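PDB 7B04: nitrite oxidoreductase subunit A from Kuenenia stuttgartiensis, which belongs to the molybdopterin oxidoreductase family and binds molybdenum, two MD1 groups and an iron/sulfur cluster. Local coordinates for residues G306-E311 with Y337-Q342; V331-E336 with Y346-R351. All coordinates share one frame; numbering follows the deposited sequence.

Overall arrangement
Contact 2 pairs strands 329-332 and 346-347 of the five-stranded parallel sheet of the molybdopterin oxidoreductase region, whose strand order 3-2-1-4-5 is Rossmann-like; contact 1 lies just past the ends of strands 301-304 and 329-332. Their centres are about 10 Å apart. Along the chain the segments alternate: 306-311 comes first, then 331-336, then the loop 337-342, and last 346-351. Contact 1 thus joins the loop between the paired strands back to the start of helix 309-312. The two meet where Ser340 and Ala341 pack on Val332. The same MD1 touches both: contact 1 follows its pyrophosphate and the C5' side of the ribose, contact 2 its guanine and the ribose hydroxyls.

Contact 1 (G306-E311 with Y337-Q342); sequences GKNLIE and YSPSAQ. With MD1 (phosphoric acid 4-(2-amino-4-oxo-3,4,5,6,-tetrahydro-pteridin-6-yl)-2-hydroxy-3,4-dimercapto-but-3-en-yl ester guanylate ester), chain C.
Ser340 and Asn308 meet side chain to side chain at the start of helix 309-312, where Asn308 holds the N-cap position just beyond a strand of the Rossmann-like parallel sheet. Ser340 OG donates to Asn308 OD1 over 2.6 Å, approaching with a C=O...O angle of 138° and tilted somewhat from the carbonyl plane. The same hydroxyl oxygen accepts a weak bond from Ile310 N at 3.3 Å, which ties the loop to the first turn of the helix. A chi1 of -63° sets OG beside its own backbone N and opposite the carbonyl carbon, within range of both partners. On the other branch of the amide, Asn308 ND2 lies 3.7 Å from Pro339 CD, the two side chains crossing at about a right angle. Pro339 also packs with its CB against Ile310 CG2 at 3.8 Å.

Toward the ligand, Asn308 N donates to MD1 O1B at 3.1 Å with an N-H...O angle of 168°, so this residue serves both loop and cofactor. Lys307 runs beside the same phosphate, its NZ 3.8 Å from MD1 O2B, and its positive charge would be expected to ease the negative charge there.

Behind this shell, the loop is held from outside: Tyr337 OH is hydrogen-bonded to His164 of nitrite oxidoreductase subunit B, and Pro339 packs on Tyr170 of that chain. Glu311, whose extended side chain brings its carboxylate to Pro339 CG, is salt-bridged through OE1 to Lys1019 NZ.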
loop_
_atom_site.group_PDB
_atom_site.type_symbol
_atom_site.label_atom_id
_atom_site.label_comp_id
_atom_site.label_asym_id
_atom_site.label_seq_id
_atom_site.Cartn_x
_atom_site.Cartn_y
_atom_site.Cartn_z
ATOM N N GLY B 306 9.532 -5.498 16.225
ATOM C CA GLY B 306 9.657 -4.187 15.627
ATOM C C GLY B 306 9.248 -4.184 14.172
ATOM O O GLY B 306 9.787 -3.413 13.369
ATOM N N LYS B 307 8.302 -5.043 13.824
ATOM C CA LYS B 307 7.949 -5.148 12.391
ATOM C C LYS B 307 6.451 -5.289 12.119
ATOM O O LYS B 307 5.797 -6.057 12.803
ATOM C CB LYS B 307 8.674 -6.377 11.848
ATOM C CG LYS B 307 8.218 -6.896 10.506
ATOM C CD LYS B 307 9.277 -6.766 9.474
ATOM C CE LYS B 307 8.731 -6.480 8.102
ATOM N NZ LYS B 307 9.793 -5.989 7.206
ATOM N N ASN B 308 5.957 -4.555 11.125
ATOM C CA ASN B 308 4.576 -4.724 10.622
ATOM C C ASN B 308 4.655 -5.670 9.434
ATOM O O ASN B 308 4.645 -5.211 8.317
ATOM C CB ASN B 308 3.976 -3.418 10.126
ATOM C CG ASN B 308 2.512 -3.292 10.451
ATOM O OD1 ASN B 308 1.814 -4.285 10.515
ATOM N ND2 ASN B 308 2.060 -2.085 10.689
ATOM N N LEU B 309 4.616 -6.969 9.684
ATOM C CA LEU B 309 4.719 -7.966 8.592
ATOM C C LEU B 309 3.533 -7.820 7.637
ATOM O O LEU B 309 3.719 -8.003 6.459
ATOM C CB LEU B 309 4.813 -9.361 9.213
ATOM C CG LEU B 309 5.889 -10.279 8.644
ATOM C CD1 LEU B 309 7.031 -9.512 8.024
ATOM C CD2 LEU B 309 6.411 -11.232 9.687
ATOM N N ILE B 310 2.353 -7.535 8.176
ATOM C CA ILE B 310 1.075 -7.344 7.440
ATOM C C ILE B 310 1.131 -6.152 6.492
ATOM O O ILE B 310 0.525 -6.264 5.461
ATOM C CB ILE B 310 -0.080 -7.223 8.433
ATOM C CG1 ILE B 310 -0.474 -8.584 8.988
ATOM C CG2 ILE B 310 -1.249 -6.542 7.780
ATOM C CD1 ILE B 310 0.651 -9.535 9.017
ATOM N N GLU B 311 1.786 -5.045 6.830
ATOM C CA GLU B 311 1.743 -3.928 5.895
ATOM C C GLU B 311 3.020 -3.741 5.096
ATOM O O GLU B 311 3.013 -2.967 4.131
ATOM C CB GLU B 311 1.521 -2.586 6.613
ATOM C CG GLU B 311 0.348 -2.398 7.526
ATOM C CD GLU B 311 0.236 -0.929 7.901
ATOM O OE1 GLU B 311 0.882 -0.105 7.218
ATOM O OE2 GLU B 311 -0.463 -0.589 8.871
ATOM N N TYR B 337 -1.467 -0.793 18.601
ATOM C CA TYR B 337 -2.220 -1.950 18.126
ATOM C C TYR B 337 -2.194 -1.873 16.606
ATOM O O TYR B 337 -3.056 -1.260 15.975
ATOM C CB TYR B 337 -3.637 -1.965 18.685
ATOM C CG TYR B 337 -4.382 -3.242 18.371
ATOM C CD1 TYR B 337 -4.095 -4.422 19.045
ATOM C CD2 TYR B 337 -5.365 -3.271 17.392
ATOM C CE1 TYR B 337 -4.770 -5.595 18.755
ATOM C CE2 TYR B 337 -6.044 -4.438 17.096
ATOM C CZ TYR B 337 -5.744 -5.595 17.779
ATOM O OH TYR B 337 -6.425 -6.754 17.483
ATOM N N SER B 338 -1.185 -2.495 16.016
ATOM C CA SER B 338 -0.916 -2.388 14.591
ATOM C C SER B 338 -1.732 -3.414 13.822
ATOM O O SER B 338 -2.332 -4.320 14.404
ATOM C CB SER B 338 0.578 -2.577 14.339
ATOM O OG SER B 338 0.987 -3.899 14.649
ATOM N N PRO B 339 -1.802 -3.283 12.493
ATOM C CA PRO B 339 -2.454 -4.331 11.691
ATOM C C PRO B 339 -1.848 -5.707 11.877
ATOM O O PRO B 339 -2.524 -6.706 11.607
ATOM C CB PRO B 339 -2.275 -3.829 10.256
ATOM C CG PRO B 339 -2.272 -2.362 10.408
ATOM C CD PRO B 339 -1.520 -2.086 11.682
ATOM N N SER B 340 -0.597 -5.794 12.329
ATOM C CA SER B 340 -0.019 -7.086 12.663
ATOM C C SER B 340 -0.518 -7.601 14.002
ATOM O O SER B 340 -0.465 -8.811 14.247
ATOM C CB SER B 340 1.507 -6.996 12.676
ATOM O OG SER B 340 2.009 -6.672 11.391
ATOM N N ALA B 341 -1.013 -6.713 14.865
ATOM C CA ALA B 341 -1.474 -7.133 16.182
ATOM C C ALA B 341 -2.791 -7.897 16.104
ATOM O O ALA B 341 -3.088 -8.698 16.998
ATOM C CB ALA B 341 -1.610 -5.923 17.102
ATOM N N GLN B 342 -3.593 -7.661 15.058
ATOM C CA GLN B 342 -4.838 -8.411 14.891
ATOM C C GLN B 342 -4.573 -9.905 14.894
ATOM O O GLN B 342 -5.257 -10.681 15.572
ATOM C CB GLN B 342 -5.500 -8.079 13.560
ATOM C CG GLN B 342 -5.911 -6.677 13.265
ATOM C CD GLN B 342 -6.431 -6.602 11.844
ATOM O OE1 GLN B 342 -6.469 -7.614 11.142
ATOM N NE2 GLN B 342 -6.842 -5.422 11.416
HETATM P PB MD1 C . 9.255 -2.191 9.181
HETATM O O3B MD1 C . 9.463 -0.729 9.910
HETATM O O1B MD1 C . 7.909 -2.758 9.561
HETATM O O2B MD1 C . 10.344 -3.134 9.633
HETATM O O3A MD1 C . 9.335 -1.982 7.545
HETATM C C10 MD1 C . 10.545 -1.631 6.930
HETATM C C11 MD1 C . 10.606 -2.298 5.526
HETATM O O11 MD1 C . 9.094 -2.304 4.992
HETATM C C12 MD1 C . 11.536 -1.687 4.777
HETATM S S12 MD1 C . 13.066 -1.122 5.575
HETATM C C13 MD1 C . 11.489 -1.437 3.246
HETATM S S13 MD1 C . 12.929 -0.593 2.532
HETATM C C14 MD1 C . 10.403 -1.754 2.360
HETATM N N15 MD1 C . 9.217 -0.782 2.831
HETATM C C16 MD1 C . 7.962 -1.159 2.323
HETATM C C15 MD1 C . 6.961 -0.163 1.855
HETATM O O14 MD1 C . 7.207 0.995 1.894
HETATM N N17 MD1 C . 5.650 -0.640 1.338
HETATM C C17 MD1 C . 5.333 -2.153 1.290
HETATM N N16 MD1 C . 4.053 -2.608 0.782
HETATM N N18 MD1 C . 6.348 -3.166 1.767
HETATM C C20 MD1 C . 7.623 -2.722 2.269
HETATM N N8 MD1 C . 8.603 -3.622 2.729
HETATM C C7 MD1 C . 10.062 -3.212 2.201
HETATM P PA MD1 C . 8.292 0.079 10.744
HETATM O O1A MD1 C . 8.713 1.522 10.867
HETATM O O2A MD1 C . 6.999 -0.019 9.973
HETATM O "O5'" MD1 C . 8.074 -0.544 12.254
HETATM C "C5'" MD1 C . 7.233 -1.646 12.422
HETATM C "C4'" MD1 C . 6.448 -1.558 13.778
HETATM O "O4'" MD1 C . 7.402 -1.353 14.996
HETATM C "C1'" MD1 C . 6.676 -0.257 15.824
HETATM N N9 MD1 C . 7.607 0.462 16.733
HETATM C C4 MD1 C . 8.133 -0.175 17.774
HETATM N N3 MD1 C . 7.985 -1.575 18.266
HETATM C C2 MD1 C . 8.702 -2.009 19.463
HETATM N N2 MD1 C . 8.557 -3.373 19.941
HETATM N N1 MD1 C . 9.554 -1.083 20.170
HETATM C C6 MD1 C . 9.690 0.258 19.692
HETATM O O6 MD1 C . 10.388 1.023 20.265
HETATM C C5 MD1 C . 8.933 0.706 18.435
HETATM N N7 MD1 C . 8.884 1.868 17.790
HETATM C C8 MD1 C . 8.061 1.730 16.731
HETATM C "C2'" MD1 C . 6.239 0.508 14.907
HETATM O "O2'" MD1 C . 5.177 1.368 15.413
HETATM C "C3'" MD1 C . 5.653 -0.555 13.775
HETATM O "O3'" MD1 C . 4.320 -1.001 14.156
#

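Contact 2 (V331-E336 with Y346-R351). With MD1 (phosphoric acid 4-(2-amino-4-oxo-3,4,5,6,-tetrahydro-pteridin-6-yl)-2-hydroxy-3,4-dimercapto-but-3-en-yl ester guanylate ester), chain C.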
loop_
_atom_site.group_PDB
_atom_site.type_symbol
_atom_site.label_atom_id
_atom_site.label_comp_id
_atom_site.label_asym_id
_atom_site.label_seq_id
_atom_site.Cartn_x
_atom_site.Cartn_y
_atom_site.Cartn_z
ATOM N N VAL B 331 2.729 -13.697 18.214
ATOM C CA VAL B 331 2.936 -12.675 19.233
ATOM C C VAL B 331 3.443 -11.405 18.564
ATOM O O VAL B 331 4.341 -11.462 17.716
ATOM C CB VAL B 331 3.936 -13.137 20.312
ATOM C CG1 VAL B 331 4.096 -12.069 21.388
ATOM C CG2 VAL B 331 3.499 -14.455 20.919
ATOM N N VAL B 332 2.869 -10.266 18.945
ATOM C CA VAL B 332 3.282 -8.958 18.451
ATOM C C VAL B 332 3.574 -8.073 19.655
ATOM O O VAL B 332 2.749 -7.972 20.570
ATOM C CB VAL B 332 2.208 -8.315 17.551
ATOM C CG1 VAL B 332 2.615 -6.904 17.161
ATOM C CG2 VAL B 332 1.979 -9.167 16.314
ATOM N N ILE B 333 4.738 -7.435 19.655
ATOM C CA ILE B 333 5.190 -6.617 20.782
ATOM C C ILE B 333 5.441 -5.217 20.233
ATOM O O ILE B 333 6.552 -4.882 19.820
ATOM C CB ILE B 333 6.446 -7.186 21.446
ATOM C CG1 ILE B 333 6.214 -8.630 21.891
ATOM C CG2 ILE B 333 6.872 -6.318 22.623
ATOM C CD1 ILE B 333 7.486 -9.364 22.250
ATOM N N THR B 334 4.417 -4.371 20.260
ATOM C CA THR B 334 4.510 -3.037 19.689
ATOM C C THR B 334 3.814 -2.046 20.608
ATOM O O THR B 334 2.903 -2.422 21.356
ATOM C CB THR B 334 3.885 -2.961 18.284
ATOM O OG1 THR B 334 2.529 -3.424 18.328
ATOM C CG2 THR B 334 4.681 -3.794 17.285
ATOM N N PRO B 335 4.227 -0.776 20.584
ATOM C CA PRO B 335 3.504 0.233 21.371
ATOM C C PRO B 335 2.085 0.445 20.886
ATOM O O PRO B 335 1.199 0.731 21.700
ATOM C CB PRO B 335 4.355 1.496 21.189
ATOM C CG PRO B 335 5.047 1.284 19.883
ATOM C CD PRO B 335 5.341 -0.184 19.821
ATOM N N GLU B 336 1.845 0.311 19.588
ATOM C CA GLU B 336 0.532 0.500 18.997
ATOM C C GLU B 336 -0.146 -0.842 18.758
ATOM O O GLU B 336 0.496 -1.895 18.729
ATOM C CB GLU B 336 0.653 1.249 17.669
ATOM C CG GLU B 336 0.989 0.336 16.494
ATOM C CD GLU B 336 2.379 0.571 15.937
ATOM O OE1 GLU B 336 3.338 0.643 16.733
ATOM O OE2 GLU B 336 2.518 0.668 14.700
ATOM N N TYR B 346 -1.724 -12.799 21.397
ATOM C CA TYR B 346 -1.759 -11.832 22.487
ATOM C C TYR B 346 -0.800 -10.699 22.152
ATOM O O TYR B 346 0.333 -10.950 21.730
ATOM C CB TYR B 346 -1.404 -12.482 23.834
ATOM C CG TYR B 346 -0.184 -13.382 23.840
ATOM C CD1 TYR B 346 -0.251 -14.685 23.361
ATOM C CD2 TYR B 346 1.025 -12.940 24.360
ATOM C CE1 TYR B 346 0.856 -15.512 23.378
ATOM C CE2 TYR B 346 2.138 -13.761 24.382
ATOM C CZ TYR B 346 2.047 -15.045 23.894
ATOM O OH TYR B 346 3.155 -15.862 23.915
ATOM N N TRP B 347 -1.259 -9.462 22.329
ATOM C CA TRP B 347 -0.481 -8.275 21.997
ATOM C C TRP B 347 0.158 -7.698 23.253
ATOM O O TRP B 347 -0.529 -7.466 24.253
ATOM C CB TRP B 347 -1.363 -7.219 21.328
ATOM C CG TRP B 347 -0.707 -5.874 21.200
ATOM C CD1 TRP B 347 0.460 -5.593 20.552
ATOM C CD2 TRP B 347 -1.180 -4.631 21.733
ATOM N NE1 TRP B 347 0.744 -4.251 20.647
ATOM C CE2 TRP B 347 -0.247 -3.639 21.368
ATOM C CE3 TRP B 347 -2.300 -4.260 22.483
ATOM C CZ2 TRP B 347 -0.400 -2.302 21.728
ATOM C CZ3 TRP B 347 -2.451 -2.930 22.838
ATOM C CH2 TRP B 347 -1.507 -1.969 22.459
ATOM N N ILE B 348 1.467 -7.472 23.194
ATOM C CA ILE B 348 2.222 -6.940 24.327
ATOM C C ILE B 348 2.525 -5.464 24.095
ATOM O O ILE B 348 3.425 -5.137 23.307
ATOM C CB ILE B 348 3.520 -7.731 24.552
ATOM C CG1 ILE B 348 3.212 -9.200 24.847
ATOM C CG2 ILE B 348 4.329 -7.119 25.688
ATOM C CD1 ILE B 348 4.431 -10.095 24.817
ATOM N N PRO B 349 1.802 -4.543 24.732
ATOM C CA PRO B 349 2.195 -3.132 24.663
ATOM C C PRO B 349 3.540 -2.920 25.340
ATOM O O PRO B 349 3.900 -3.618 26.290
ATOM C CB PRO B 349 1.069 -2.408 25.414
ATOM C CG PRO B 349 -0.078 -3.371 25.409
ATOM C CD PRO B 349 0.547 -4.730 25.477
ATOM N N ILE B 350 4.289 -1.940 24.838
ATOM C CA ILE B 350 5.619 -1.653 25.359
ATOM C C ILE B 350 5.924 -0.182 25.130
ATOM O O ILE B 350 5.401 0.444 24.203
ATOM C CB ILE B 350 6.688 -2.564 24.708
ATOM C CG1 ILE B 350 7.992 -2.529 25.509
ATOM C CG2 ILE B 350 6.930 -2.167 23.261
ATOM C CD1 ILE B 350 8.952 -3.639 25.160
ATOM N N ARG B 351 6.773 0.375 25.993
ATOM C CA ARG B 351 7.284 1.718 25.779
ATOM C C ARG B 351 8.367 1.674 24.713
ATOM O O ARG B 351 9.150 0.723 24.642
ATOM C CB ARG B 351 7.837 2.292 27.088
ATOM C CG ARG B 351 8.323 3.731 27.000
ATOM C CD ARG B 351 8.561 4.316 28.387
ATOM N NE ARG B 351 9.645 3.646 29.101
ATOM C CZ ARG B 351 10.920 4.019 29.052
ATOM N NH1 ARG B 351 11.836 3.349 29.738
ATOM N NH2 ARG B 351 11.280 5.058 28.311
HETATM P PB MD1 C . 9.255 -2.191 9.181
HETATM O O3B MD1 C . 9.463 -0.729 9.910
HETATM O O1B MD1 C . 7.909 -2.758 9.561
HETATM O O2B MD1 C . 10.344 -3.134 9.633
HETATM O O3A MD1 C . 9.335 -1.982 7.545
HETATM C C10 MD1 C . 10.545 -1.631 6.930
HETATM C C11 MD1 C . 10.606 -2.298 5.526
HETATM O O11 MD1 C . 9.094 -2.304 4.992
HETATM C C12 MD1 C . 11.536 -1.687 4.777
HETATM S S12 MD1 C . 13.066 -1.122 5.575
HETATM C C13 MD1 C . 11.489 -1.437 3.246
HETATM S S13 MD1 C . 12.929 -0.593 2.532
HETATM C C14 MD1 C . 10.403 -1.754 2.360
HETATM N N15 MD1 C . 9.217 -0.782 2.831
HETATM C C16 MD1 C . 7.962 -1.159 2.323
HETATM C C15 MD1 C . 6.961 -0.163 1.855
HETATM O O14 MD1 C . 7.207 0.995 1.894
HETATM N N17 MD1 C . 5.650 -0.640 1.338
HETATM C C17 MD1 C . 5.333 -2.153 1.290
HETATM N N16 MD1 C . 4.053 -2.608 0.782
HETATM N N18 MD1 C . 6.348 -3.166 1.767
HETATM C C20 MD1 C . 7.623 -2.722 2.269
HETATM N N8 MD1 C . 8.603 -3.622 2.729
HETATM C C7 MD1 C . 10.062 -3.212 2.201
HETATM P PA MD1 C . 8.292 0.079 10.744
HETATM O O1A MD1 C . 8.713 1.522 10.867
HETATM O O2A MD1 C . 6.999 -0.019 9.973
HETATM O "O5'" MD1 C . 8.074 -0.544 12.254
HETATM C "C5'" MD1 C . 7.233 -1.646 12.422
HETATM C "C4'" MD1 C . 6.448 -1.558 13.778
HETATM O "O4'" MD1 C . 7.402 -1.353 14.996
HETATM C "C1'" MD1 C . 6.676 -0.257 15.824
HETATM N N9 MD1 C . 7.607 0.462 16.733
HETATM C C4 MD1 C . 8.133 -0.175 17.774
HETATM N N3 MD1 C . 7.985 -1.575 18.266
HETATM C C2 MD1 C . 8.702 -2.009 19.463
HETATM N N2 MD1 C . 8.557 -3.373 19.941
HETATM N N1 MD1 C . 9.554 -1.083 20.170
HETATM C C6 MD1 C . 9.690 0.258 19.692
HETATM O O6 MD1 C . 10.388 1.023 20.265
HETATM C C5 MD1 C . 8.933 0.706 18.435
HETATM N N7 MD1 C . 8.884 1.868 17.790
HETATM C C8 MD1 C . 8.061 1.730 16.731
HETATM C "C2'" MD1 C . 6.239 0.508 14.907
HETATM O "O2'" MD1 C . 5.177 1.368 15.413
HETATM C "C3'" MD1 C . 5.653 -0.555 13.775
HETATM O "O3'" MD1 C . 4.320 -1.001 14.156
#
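The parallel pairing of strands 329-332 and 346-347 brings Val332 opposite Trp347, and it is secured by Ile348 N donating to Val332 O at 3.0 Å in a nearly straight bond of 174°. Beyond it, Ile333 and Ile348 lie side by side and point the same way, Ile333 CG1 reaching Ile348 CD1 at 3.7 Å. At the start of the pairing, Val331 CG2 lies obliquely against the Tyr346 ring.

Trp347 sends its indole forward along the partner segment, toward Thr334 to Glu336, with CG anti to the backbone N (chi1 169°), and NE1 gives a weak bond to Thr334 O at 2.9 Å. One face of the ring carries Pro349 CG, offset toward the rim. Strand 346-347 also pairs antiparallel with a strand of nitrite oxidoreductase subunit B, so the sheet continues across the interface.

As in Rossmann-type nucleotide sites, an acidic residue past the second strand takes the ribose: Glu336 OE2 accepts from MD1 O3' at 2.5 Å. Thr334 OG1 donates to Glu336 O in its carbonyl plane, a bond within the segment that links the Thr334 side chain to the backbone of Glu336. Next to it, Pro335 CD lies 3.4 Å from MD1 N3, and Ile333 O accepts from MD1 N2.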